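Local coordinates for Sts-2 protein (Mus musculus, PDB 3D4I) that interferes with CBL-mediated down-regulation of receptor-type tyrosine kinases and carries, in this histidine phosphatase domain, an acid-dependent phosphatase activity, at residues Q74-G79 with L108-L113; G18-Q23 with A97-Q102; C33-A36 with Y40-P43; K27-Q32 with D64-S69. All blocks are in the same frame, centred on the assembly; numbering follows the deposited sequence. Where two conformers were deposited one is given.

How the contacts relate
Following the chain from the N terminus, residues 18-23 open the widest loop, which contact 2 closes at 97-102. Nested within it, contact 4 joins 27-32 to 64-69, and nested inside that again, contact 3 closes a short loop between 33-36 and 40-43. Contact 1 starts at 74-79, after contact 4 has closed, and ends at 108-113, so it crosses contact 2; both use helix 98-111. Contacts 2 and 4 touch, with Glu19 meeting Ser68 and Asp64 meeting Leu98, while Gln74 joins contact 1 to contact 2. Together they tie the long excursion between helices 29-32 and 69-85 to the helices packed beside the central sheet.

Contact 1: Q74-G79 with L108-L113; sequences QARLAG and LEELKL
Glu110 reaches Arg76 because its CG stands beside its own backbone N, anti to the carbonyl carbon (chi1 -69°), and because the chain then bends at chi2 (-63°). This fold of the side chain lays its methylenes on the neighbouring helix: Glu110 CG is 3.2 Å from Arg76 O and 3.7 Å from Arg76 CB. Arg76 has the same first torsion but stays extended from CG to NE, so the two chains slant across one another, with guanidinium and carboxylate planes 65° apart.

Between 74-79 and 108-113 the backbones come nearest at Gly79 and Glu110, their CA atoms 5.0 Å apart. Glycine suits the place because Glu110 CB points toward it and rests 3.6 Å from Gly79 C, with no side chain in between. Leu111 suits the inner side of the joint, where it packs on Leu82 and on Val89 of strand 89-94. Just beyond, Lys112 ends helix 98-111 in a Schellman motif, and the chain turns toward strand 119-121, completing a beta-alpha-beta crossover from strand 89-94.

The charges meet less directly than the residue names suggest. Arg76 NE lies 4.5 Å from Glu110 OE2, which sits well out of the guanidinium plane. In that plane, at the edge, Arg76 NE donates instead to a water at 2.6 Å, which in turn donates to Glu109 OE1 at 2.5 Å. The helices are thus joined by close backbone and methylene packing, while a water relay and longer-range attraction probably settle the arginine between two acidic residues.

Contact 2: G18-Q23 with A97-Q102; sequences GERVDQ and ALRCVQ
The guanidinium groups of Arg20 and Arg99 lie flat against each other, probably beside the phosphate-binding pocket of the histidine phosphatase fold: Arg20 follows the Arg-His-Gly signature that ends at Gly18, and Arg99 comes from the first turn of helix 98-111. The guanidinium centres are 3.7 Å apart and their planes differ by 29°, an offset stack in which Arg20 NH1 projects over one face of Arg99, 3.4 Å from Arg99 CZ. Arg20 NH1 and Arg99 NH2 approach to 3.2 Å, yet both are donors and do not bond.

Arg99 has CG in the crowded position between backbone N and carbonyl carbon (chi1 62°), and its side chain touches His17 and His202. Its NH2 makes a salt bridge to Glu132. Such a cluster is consistent with that pocket, where positive groups gather for an anion.

Arginine suits position 20 because its flat head can stack through a face while NE and NH2 remain available to an acid. Bending at chi3, Arg20 grips Asp22 side-on with two nitrogens, one to each oxygen, through syn lone pairs though tilted from the guanidinium plane; the straighter bond runs from Arg20 NE to Asp22 OD1, 2.8 Å at 155°.

Contact 3: C33-A36 with Y40-P43; sequences CTTA and YYRP
Cys33 and Tyr41 hold the two arms of a short loop together through one nearly straight backbone bond, Tyr41 N to Cys33 O, 3.0 Å and 164°. The same oxygen also receives a CA-H...O contact from Tyr40, so it is met by two neighbouring donors, and Thr34 with Tyr40 forms a single beta bridge.

The side chains part according to their first torsions. Tyr40 places CG anti to its backbone N (chi1 178°), which brings the ring edge alongside Cys33 SG; the sulfur sits near the ring plane, with SG 3.6 Å from Tyr40 CE1. Tyrosine suits this place because its hydroxyl can go on to bond Pro48 O. Tyr41 instead turns CG between its N and carbonyl carbon (chi1 82°), and the ring swings toward 33-36, where Thr35 CG2 comes within 3.4 Å of Tyr41 CD1. Thr35 offers that methyl while its OG1 bonds Asp37 and Lys39 within the loop. Cys33 CB also packs 3.8 Å from Pro43 CD.

A serine in place of Tyr41 would probably strip the cover from the Thr35 methyl and the Cys33 carbonyl, leaving the backbone bond less sheltered.

The loop lies directly after helix 29-32, to which Thr34 OG1 is bonded through Leu30 O, and well before helix 69-85; Arg42 packs on Leu77 of the second subunit, which lies in that subunit's helix 69-85.

Contact 4: K27-Q32 with D64-S69; sequences KSWLQQ and DPPLSS
Gln32 NE2 is shared by two acceptors, Phe25 O and Ser28 OG, the latter at 2.8 Å and close to the amide plane; these bonds brace the short helix 29-32, whose first residue, Trp29, packs on Pro65 and Pro66. With CG between its backbone N and carbonyl carbon (chi1 77°), Trp29 sends its six-membered ring toward the proline pair. Trp29 CZ2 lies 3.8 Å from Pro65 CB, and Trp29 CH2 meets Pro66 CD at 3.6 Å. The Trp29 and Pro65 side chains cross at about a right angle, whereas those of Trp29 and Pro66 point at each other from opposite directions.

Rigid, apolar prolines suit the place: all three residues are buried, and the flat indole can touch two consecutive rings. Leu30 CB covers the centre of one indole face. With the indole of Trp29 cut back to an alanine, Pro65 CB and Pro66 CD would probably lose their apolar partner and a gap would open between helix 29-32 and the 64-69 loop.

An aromatic-proline contact thus joins helix 29-32 to the loop leading into helix 69-85, next to Arg20 and Arg99 and so probably close to the phosphate pocket of the histidine phosphatase fold.

Contact 1: Q74-G79 with L108-L113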
loop_
_atom_site.group_PDB
_atom_site.type_symbol
_atom_site.label_atom_id
_atom_site.label_comp_id
_atom_site.label_asym_id
_atom_site.label_seq_id
_atom_site.Cartn_x
_atom_site.Cartn_y
_atom_site.Cartn_z
ATOM N N GLN A 74 4.561 0.856 0.451
ATOM C CA GLN A 74 5.035 2.239 0.427
ATOM C C GLN A 74 6.489 2.316 -0.054
ATOM O O GLN A 74 6.820 3.155 -0.880
ATOM C CB GLN A 74 4.890 2.899 1.802
ATOM C CG GLN A 74 3.428 2.929 2.308
ATOM C CD GLN A 74 3.361 3.209 3.792
ATOM O OE1 GLN A 74 4.299 2.916 4.529
ATOM N NE2 GLN A 74 2.266 3.794 4.228
ATOM N N ALA A 75 7.334 1.418 0.448
ATOM C CA ALA A 75 8.754 1.396 0.102
ATOM C C ALA A 75 8.957 1.090 -1.377
ATOM O O ALA A 75 9.722 1.783 -2.068
ATOM C CB ALA A 75 9.505 0.351 0.989
ATOM N N ARG A 76 8.232 0.093 -1.875
ATOM C CA ARG A 76 8.296 -0.257 -3.292
ATOM C C ARG A 76 7.782 0.859 -4.206
ATOM O O ARG A 76 8.349 1.111 -5.293
ATOM C CB ARG A 76 7.565 -1.587 -3.559
ATOM C CG ARG A 76 8.218 -2.857 -2.919
ATOM C CD ARG A 76 7.473 -4.148 -3.375
ATOM N NE ARG A 76 8.169 -5.398 -2.992
ATOM C CZ ARG A 76 7.581 -6.561 -2.681
ATOM N NH1 ARG A 76 6.254 -6.688 -2.656
ATOM N NH2 ARG A 76 8.338 -7.621 -2.392
ATOM N N LEU A 77 6.700 1.522 -3.793
ATOM C CA LEU A 77 6.134 2.629 -4.575
ATOM C C LEU A 77 7.123 3.795 -4.705
ATOM O O LEU A 77 7.314 4.360 -5.796
ATOM C CB LEU A 77 4.815 3.121 -3.947
ATOM C CG LEU A 77 3.889 3.986 -4.818
ATOM C CD1 LEU A 77 3.251 3.119 -5.928
ATOM C CD2 LEU A 77 2.839 4.615 -3.946
ATOM N N ALA A 78 7.738 4.159 -3.592
ATOM C CA ALA A 78 8.852 5.131 -3.588
ATOM C C ALA A 78 10.038 4.727 -4.486
ATOM O O ALA A 78 10.554 5.560 -5.229
ATOM C CB ALA A 78 9.334 5.364 -2.149
ATOM N N GLY A 79 10.486 3.478 -4.399
ATOM C CA GLY A 79 11.581 2.978 -5.254
ATOM C C GLY A 79 11.236 3.071 -6.742
ATOM O O GLY A 79 12.051 3.499 -7.565
ATOM N N LEU A 108 15.642 -0.436 -3.378
ATOM C CA LEU A 108 16.662 -0.927 -4.306
ATOM C C LEU A 108 16.143 -1.945 -5.325
ATOM O O LEU A 108 16.574 -1.938 -6.478
ATOM C CB LEU A 108 17.841 -1.525 -3.543
ATOM C CG LEU A 108 18.867 -0.558 -2.931
ATOM C CD1 LEU A 108 19.653 -1.314 -1.882
ATOM C CD2 LEU A 108 19.810 0.004 -4.009
ATOM N N GLU A 109 15.244 -2.833 -4.896
ATOM C CA GLU A 109 14.650 -3.826 -5.789
ATOM C C GLU A 109 13.857 -3.145 -6.902
ATOM O O GLU A 109 13.997 -3.496 -8.087
ATOM C CB GLU A 109 13.827 -4.848 -5.006
ATOM C CG GLU A 109 14.678 -5.968 -4.424
ATOM C CD GLU A 109 13.922 -6.858 -3.432
ATOM O OE1 GLU A 109 12.678 -6.741 -3.304
ATOM O OE2 GLU A 109 14.588 -7.678 -2.772
ATOM N N GLU A 110 13.104 -2.110 -6.546
ATOM C CA GLU A 110 12.325 -1.364 -7.536
ATOM C C GLU A 110 13.174 -0.447 -8.403
ATOM O O GLU A 110 12.789 -0.128 -9.531
ATOM C CB GLU A 110 11.218 -0.560 -6.875
ATOM C CG GLU A 110 10.091 -1.404 -6.289
ATOM C CD GLU A 110 9.334 -2.202 -7.319
ATOM O OE1 GLU A 110 9.135 -1.716 -8.470
ATOM O OE2 GLU A 110 8.960 -3.339 -6.971
ATOM N N LEU A 111 14.319 -0.021 -7.871
ATOM C CA LEU A 111 15.317 0.704 -8.669
ATOM C C LEU A 111 16.111 -0.210 -9.608
ATOM O O LEU A 111 16.844 0.279 -10.459
ATOM C CB LEU A 111 16.329 1.381 -7.742
ATOM C CG LEU A 111 16.565 2.882 -7.529
ATOM C CD1 LEU A 111 16.010 3.831 -8.625
ATOM C CD2 LEU A 111 16.216 3.341 -6.155
ATOM N N LYS A 112 16.019 -1.523 -9.403
ATOM C CA LYS A 112 16.811 -2.533 -10.119
ATOM C C LYS A 112 18.309 -2.481 -9.785
ATOM O O LYS A 112 19.170 -2.891 -10.590
ATOM C CB LYS A 112 16.580 -2.473 -11.637
ATOM C CG LYS A 112 15.149 -2.749 -12.044
ATOM C CD LYS A 112 14.945 -2.614 -13.558
ATOM C CE LYS A 112 13.467 -2.355 -13.904
ATOM N NZ LYS A 112 12.532 -3.068 -12.994
ATOM N N LEU A 113 18.597 -2.040 -8.569
ATOM C CA LEU A 113 19.960 -1.842 -8.109
ATOM C C LEU A 113 20.338 -2.742 -6.941
ATOM O O LEU A 113 21.409 -2.583 -6.365
ATOM C CB LEU A 113 20.158 -0.362 -7.730
ATOM C CG LEU A 113 20.023 0.642 -8.875
ATOM C CD1 LEU A 113 20.132 2.056 -8.293
ATOM C CD2 LEU A 113 21.099 0.410 -9.932
HETATM O O HOH W 1 10.696 -5.252 -3.478
#

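Contact 2: G18-Q23 with A97-Q102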
loop_
_atom_site.group_PDB
_atom_site.type_symbol
_atom_site.label_atom_id
_atom_site.label_comp_id
_atom_site.label_asym_id
_atom_site.label_seq_id
_atom_site.Cartn_x
_atom_site.Cartn_y
_atom_site.Cartn_z
ATOM N N GLY A 18 9.098 2.604 5.997
ATOM C CA GLY A 18 7.662 2.363 5.816
ATOM C C GLY A 18 6.925 1.990 7.084
ATOM O O GLY A 18 7.514 1.871 8.182
ATOM N N GLU A 19 5.619 1.815 6.933
ATOM C CA GLU A 19 4.760 1.518 8.077
ATOM C C GLU A 19 5.280 0.264 8.808
ATOM O O GLU A 19 5.574 -0.754 8.184
ATOM C CB GLU A 19 3.325 1.300 7.598
ATOM C CG GLU A 19 2.340 1.062 8.753
ATOM C CD GLU A 19 0.967 0.694 8.225
ATOM O OE1 GLU A 19 0.815 -0.461 7.806
ATOM O OE2 GLU A 19 0.042 1.530 8.296
ATOM N N ARG A 20 5.406 0.369 10.128
ATOM C CA ARG A 20 5.819 -0.758 10.958
ATOM C C ARG A 20 4.602 -1.496 11.545
ATOM O O ARG A 20 3.565 -0.882 11.847
ATOM C CB ARG A 20 6.820 -0.299 12.040
ATOM C CG ARG A 20 6.409 0.904 12.824
ATOM C CD ARG A 20 7.549 1.506 13.653
ATOM N NE ARG A 20 7.851 0.697 14.820
ATOM C CZ ARG A 20 8.669 1.078 15.801
ATOM N NH1 ARG A 20 9.254 2.290 15.761
ATOM N NH2 ARG A 20 8.877 0.258 16.833
ATOM N N VAL A 21 4.695 -2.827 11.627
ATOM C CA VAL A 21 3.524 -3.636 12.017
ATOM C C VAL A 21 2.974 -3.192 13.350
ATOM O O VAL A 21 1.752 -3.162 13.528
ATOM C CB VAL A 21 3.792 -5.179 12.097
ATOM C CG1 VAL A 21 3.792 -5.777 10.711
ATOM C CG2 VAL A 21 5.059 -5.485 12.855
ATOM N N ASP A 22 3.859 -2.826 14.274
ATOM C CA ASP A 22 3.378 -2.421 15.607
ATOM C C ASP A 22 2.688 -1.054 15.654
ATOM O O ASP A 22 2.027 -0.759 16.640
ATOM C CB ASP A 22 4.475 -2.505 16.679
ATOM C CG ASP A 22 5.672 -1.616 16.384
ATOM O OD1 ASP A 22 5.996 -1.392 15.202
ATOM O OD2 ASP A 22 6.317 -1.157 17.343
ATOM N N GLN A 23 2.816 -0.236 14.603
ATOM C CA GLN A 23 2.100 1.060 14.563
ATOM C C GLN A 23 0.605 0.777 14.408
ATOM O O GLN A 23 -0.256 1.514 14.936
ATOM C CB GLN A 23 2.492 1.933 13.342
ATOM C CG GLN A 23 2.023 3.375 13.498
ATOM C CD GLN A 23 2.179 4.217 12.252
ATOM O OE1 GLN A 23 3.187 4.147 11.547
ATOM N NE2 GLN A 23 1.182 5.053 11.990
ATOM N N ALA A 97 17.979 -1.079 12.342
ATOM C CA ALA A 97 16.601 -1.522 12.585
ATOM C C ALA A 97 16.054 -2.284 11.380
ATOM O O ALA A 97 16.258 -1.887 10.222
ATOM C CB ALA A 97 15.697 -0.348 12.944
ATOM N N LEU A 98 15.363 -3.390 11.644
ATOM C CA LEU A 98 14.836 -4.216 10.564
ATOM C C LEU A 98 14.000 -3.400 9.594
ATOM O O LEU A 98 14.160 -3.526 8.393
ATOM C CB LEU A 98 13.972 -5.359 11.142
ATOM C CG LEU A 98 13.339 -6.338 10.150
ATOM C CD1 LEU A 98 14.386 -6.995 9.253
ATOM C CD2 LEU A 98 12.517 -7.399 10.930
ATOM N N ARG A 99 13.090 -2.594 10.133
ATOM C CA ARG A 99 12.183 -1.765 9.327
ATOM C C ARG A 99 12.929 -0.871 8.338
ATOM O O ARG A 99 12.463 -0.675 7.216
ATOM C CB ARG A 99 11.233 -0.957 10.238
ATOM C CG ARG A 99 11.933 0.046 11.173
ATOM C CD ARG A 99 10.959 0.449 12.241
ATOM N NE ARG A 99 11.465 1.406 13.220
ATOM C CZ ARG A 99 12.074 1.115 14.366
ATOM N NH1 ARG A 99 12.377 -0.144 14.702
ATOM N NH2 ARG A 99 12.412 2.111 15.174
ATOM N N CYS A 100 14.110 -0.383 8.744
ATOM C CA CYS A 100 14.947 0.455 7.892
ATOM C C CYS A 100 15.694 -0.342 6.851
ATOM O O CYS A 100 15.675 0.016 5.679
ATOM C CB CYS A 100 15.932 1.299 8.719
ATOM S SG CYS A 100 15.133 2.389 9.885
ATOM N N VAL A 101 16.353 -1.429 7.255
ATOM C CA VAL A 101 17.000 -2.312 6.256
ATOM C C VAL A 101 15.976 -2.873 5.221
ATOM O O VAL A 101 16.289 -2.968 4.017
ATOM C CB VAL A 101 17.872 -3.454 6.904
ATOM C CG1 VAL A 101 18.543 -4.283 5.841
ATOM C CG2 VAL A 101 18.960 -2.887 7.809
ATOM N N GLN A 102 14.759 -3.201 5.670
ATOM C CA GLN A 102 13.723 -3.682 4.733
ATOM C C GLN A 102 13.292 -2.606 3.725
ATOM O O GLN A 102 13.151 -2.865 2.515
ATOM C CB GLN A 102 12.503 -4.227 5.481
ATOM C CG GLN A 102 12.752 -5.598 6.151
ATOM C CD GLN A 102 11.570 -6.050 6.984
ATOM O OE1 GLN A 102 10.929 -5.249 7.694
ATOM N NE2 GLN A 102 11.287 -7.355 6.929
#

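Contact 3: C33-A36 with Y40-P43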
loop_
_atom_site.group_PDB
_atom_site.type_symbol
_atom_site.label_atom_id
_atom_site.label_comp_id
_atom_site.label_asym_id
_atom_site.label_seq_id
_atom_site.Cartn_x
_atom_site.Cartn_y
_atom_site.Cartn_z
ATOM N N CYS A 33 0.532 -12.726 16.525
ATOM C CA CYS A 33 0.968 -13.472 15.345
ATOM C C CYS A 33 1.835 -14.681 15.687
ATOM O O CYS A 33 2.524 -15.199 14.820
ATOM C CB CYS A 33 1.685 -12.533 14.346
ATOM S SG CYS A 33 3.288 -11.865 14.868
ATOM N N THR A 34 1.743 -15.134 16.947
ATOM C CA THR A 34 2.478 -16.298 17.459
ATOM C C THR A 34 1.467 -17.384 17.806
ATOM O O THR A 34 0.555 -17.155 18.598
ATOM C CB THR A 34 3.308 -15.915 18.735
ATOM O OG1 THR A 34 4.224 -14.862 18.415
ATOM C CG2 THR A 34 4.110 -17.102 19.277
ATOM N N THR A 35 1.612 -18.561 17.201
ATOM C CA THR A 35 0.673 -19.660 17.459
ATOM C C THR A 35 0.932 -20.255 18.835
ATOM O O THR A 35 1.967 -19.993 19.442
ATOM C CB THR A 35 0.784 -20.785 16.406
ATOM O OG1 THR A 35 2.045 -21.451 16.556
ATOM C CG2 THR A 35 0.676 -20.236 15.000
ATOM N N ALA A 36 0.013 -21.099 19.307
ATOM C CA ALA A 36 0.199 -21.780 20.599
ATOM C C ALA A 36 1.530 -22.560 20.678
ATOM O O ALA A 36 2.118 -22.697 21.759
ATOM C CB ALA A 36 -1.002 -22.695 20.923
ATOM N N TYR A 40 5.251 -18.369 13.708
ATOM C CA TYR A 40 4.666 -17.169 13.094
ATOM C C TYR A 40 3.471 -17.517 12.198
ATOM O O TYR A 40 3.530 -18.457 11.422
ATOM C CB TYR A 40 5.716 -16.400 12.293
ATOM C CG TYR A 40 5.182 -15.160 11.565
ATOM C CD1 TYR A 40 4.914 -13.988 12.265
ATOM C CD2 TYR A 40 4.971 -15.168 10.181
ATOM C CE1 TYR A 40 4.427 -12.866 11.624
ATOM C CE2 TYR A 40 4.472 -14.025 9.517
ATOM C CZ TYR A 40 4.213 -12.891 10.258
ATOM O OH TYR A 40 3.745 -11.755 9.647
ATOM N N TYR A 41 2.392 -16.748 12.304
ATOM C CA TYR A 41 1.321 -16.822 11.312
ATOM C C TYR A 41 0.739 -15.423 11.113
ATOM O O TYR A 41 1.067 -14.515 11.887
ATOM C CB TYR A 41 0.266 -17.848 11.748
ATOM C CG TYR A 41 -0.761 -17.339 12.742
ATOM C CD1 TYR A 41 -0.434 -17.107 14.076
ATOM C CD2 TYR A 41 -2.073 -17.114 12.332
ATOM C CE1 TYR A 41 -1.400 -16.652 14.986
ATOM C CE2 TYR A 41 -3.034 -16.669 13.213
ATOM C CZ TYR A 41 -2.696 -16.424 14.524
ATOM O OH TYR A 41 -3.695 -15.995 15.357
ATOM N N ARG A 42 -0.095 -15.231 10.089
ATOM C CA ARG A 42 -0.649 -13.902 9.808
ATOM C C ARG A 42 -2.098 -13.854 10.236
ATOM O O ARG A 42 -2.945 -14.433 9.570
ATOM C CB ARG A 42 -0.580 -13.540 8.312
ATOM C CG ARG A 42 0.764 -13.589 7.635
ATOM C CD ARG A 42 0.602 -13.560 6.077
ATOM N NE ARG A 42 0.288 -12.228 5.542
ATOM C CZ ARG A 42 -0.114 -11.983 4.295
ATOM N NH1 ARG A 42 -0.283 -12.971 3.425
ATOM N NH2 ARG A 42 -0.370 -10.756 3.908
ATOM N N PRO A 43 -2.401 -13.172 11.349
ATOM C CA PRO A 43 -3.796 -13.024 11.728
ATOM C C PRO A 43 -4.542 -11.919 10.938
ATOM O O PRO A 43 -5.753 -11.798 11.083
ATOM C CB PRO A 43 -3.717 -12.649 13.218
ATOM C CG PRO A 43 -2.376 -12.022 13.374
ATOM C CD PRO A 43 -1.476 -12.560 12.322
#

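Contact 4: K27-Q32 with D64-S69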
loop_
_atom_site.group_PDB
_atom_site.type_symbol
_atom_site.label_atom_id
_atom_site.label_comp_id
_atom_site.label_asym_id
_atom_site.label_seq_id
_atom_site.Cartn_x
_atom_site.Cartn_y
_atom_site.Cartn_z
ATOM N N LYS A 27 1.257 -2.609 20.792
ATOM C CA LYS A 27 2.399 -3.198 21.493
ATOM C C LYS A 27 2.330 -4.742 21.618
ATOM O O LYS A 27 3.366 -5.389 21.701
ATOM C CB LYS A 27 2.680 -2.494 22.859
ATOM C CG LYS A 27 1.498 -2.352 23.822
ATOM C CD LYS A 27 1.881 -1.426 25.037
ATOM C CE LYS A 27 0.768 -1.296 26.119
ATOM N NZ LYS A 27 1.218 -0.445 27.355
ATOM N N SER A 28 1.122 -5.295 21.559
ATOM C CA SER A 28 0.875 -6.747 21.591
ATOM C C SER A 28 0.976 -7.461 20.239
ATOM O O SER A 28 0.631 -8.627 20.150
ATOM C CB SER A 28 -0.492 -7.035 22.203
ATOM O OG SER A 28 -1.569 -6.795 21.309
ATOM N N TRP A 29 1.457 -6.768 19.204
ATOM C CA TRP A 29 1.510 -7.343 17.837
ATOM C C TRP A 29 2.172 -8.737 17.805
ATOM O O TRP A 29 1.692 -9.623 17.123
ATOM C CB TRP A 29 2.203 -6.371 16.850
ATOM C CG TRP A 29 3.697 -6.377 16.996
ATOM C CD1 TRP A 29 4.436 -5.651 17.879
ATOM C CD2 TRP A 29 4.630 -7.206 16.279
ATOM N NE1 TRP A 29 5.760 -5.953 17.747
ATOM C CE2 TRP A 29 5.913 -6.908 16.774
ATOM C CE3 TRP A 29 4.497 -8.166 15.257
ATOM C CZ2 TRP A 29 7.069 -7.526 16.291
ATOM C CZ3 TRP A 29 5.648 -8.789 14.772
ATOM C CH2 TRP A 29 6.917 -8.464 15.291
ATOM N N LEU A 30 3.275 -8.925 18.526
ATOM C CA LEU A 30 4.012 -10.205 18.450
ATOM C C LEU A 30 3.211 -11.395 18.997
ATOM O O LEU A 30 3.233 -12.491 18.422
ATOM C CB LEU A 30 5.417 -10.102 19.058
ATOM C CG LEU A 30 6.332 -11.338 18.968
ATOM C CD1 LEU A 30 6.514 -11.754 17.506
ATOM C CD2 LEU A 30 7.690 -11.064 19.638
ATOM N N GLN A 31 2.482 -11.166 20.084
ATOM C CA GLN A 31 1.600 -12.199 20.651
ATOM C C GLN A 31 0.412 -12.491 19.739
ATOM O O GLN A 31 -0.060 -13.611 19.711
ATOM C CB GLN A 31 1.121 -11.832 22.068
ATOM C CG GLN A 31 2.225 -11.836 23.128
ATOM C CD GLN A 31 3.189 -10.697 22.968
ATOM O OE1 GLN A 31 2.780 -9.556 22.810
ATOM N NE2 GLN A 31 4.476 -10.998 22.969
ATOM N N GLN A 32 -0.053 -11.494 18.977
ATOM C CA GLN A 32 -1.117 -11.704 17.982
ATOM C C GLN A 32 -0.740 -12.700 16.889
ATOM O O GLN A 32 -1.600 -13.409 16.366
ATOM C CB GLN A 32 -1.535 -10.371 17.316
ATOM C CG GLN A 32 -2.117 -9.361 18.317
ATOM C CD GLN A 32 -2.310 -7.979 17.718
ATOM O OE1 GLN A 32 -2.699 -7.844 16.569
ATOM N NE2 GLN A 32 -2.055 -6.958 18.507
ATOM N N ASP A 64 12.121 -4.916 17.549
ATOM C CA ASP A 64 12.711 -4.682 16.234
ATOM C C ASP A 64 11.708 -5.170 15.202
ATOM O O ASP A 64 11.957 -6.125 14.491
ATOM C CB ASP A 64 14.057 -5.415 16.116
ATOM C CG ASP A 64 14.810 -5.084 14.821
ATOM O OD1 ASP A 64 14.708 -3.938 14.298
ATOM O OD2 ASP A 64 15.510 -5.984 14.329
ATOM N N PRO A 65 10.544 -4.508 15.140
ATOM C CA PRO A 65 9.448 -5.024 14.317
ATOM C C PRO A 65 9.655 -4.838 12.802
ATOM O O PRO A 65 10.351 -3.895 12.383
ATOM C CB PRO A 65 8.237 -4.250 14.837
ATOM C CG PRO A 65 8.840 -2.911 15.270
ATOM C CD PRO A 65 10.173 -3.275 15.864
ATOM N N PRO A 66 9.073 -5.738 11.988
ATOM C CA PRO A 66 9.171 -5.637 10.546
ATOM C C PRO A 66 8.220 -4.611 9.956
ATOM O O PRO A 66 7.330 -4.099 10.643
ATOM C CB PRO A 66 8.765 -7.035 10.085
ATOM C CG PRO A 66 7.749 -7.462 11.092
ATOM C CD PRO A 66 8.318 -6.948 12.389
ATOM N N LEU A 67 8.403 -4.322 8.677
ATOM C CA LEU A 67 7.435 -3.523 7.953
ATOM C C LEU A 67 6.144 -4.324 7.862
ATOM O O LEU A 67 6.182 -5.533 7.736
ATOM C CB LEU A 67 7.936 -3.289 6.528
ATOM C CG LEU A 67 9.124 -2.343 6.376
ATOM C CD1 LEU A 67 9.490 -2.242 4.896
ATOM C CD2 LEU A 67 8.778 -1.016 6.949
ATOM N N SER A 68 5.015 -3.649 7.909
ATOM C CA SER A 68 3.727 -4.264 7.546
ATOM C C SER A 68 3.673 -4.467 6.052
ATOM O O SER A 68 4.536 -3.953 5.316
ATOM C CB SER A 68 2.592 -3.341 7.963
ATOM O OG SER A 68 2.672 -2.125 7.212
ATOM N N SER A 69 2.663 -5.198 5.579
ATOM C CA SER A 69 2.432 -5.317 4.134
ATOM C C SER A 69 2.289 -3.935 3.467
ATOM O O SER A 69 2.801 -3.701 2.368
ATOM C CB SER A 69 1.167 -6.144 3.895
ATOM O OG SER A 69 1.369 -7.460 4.424
#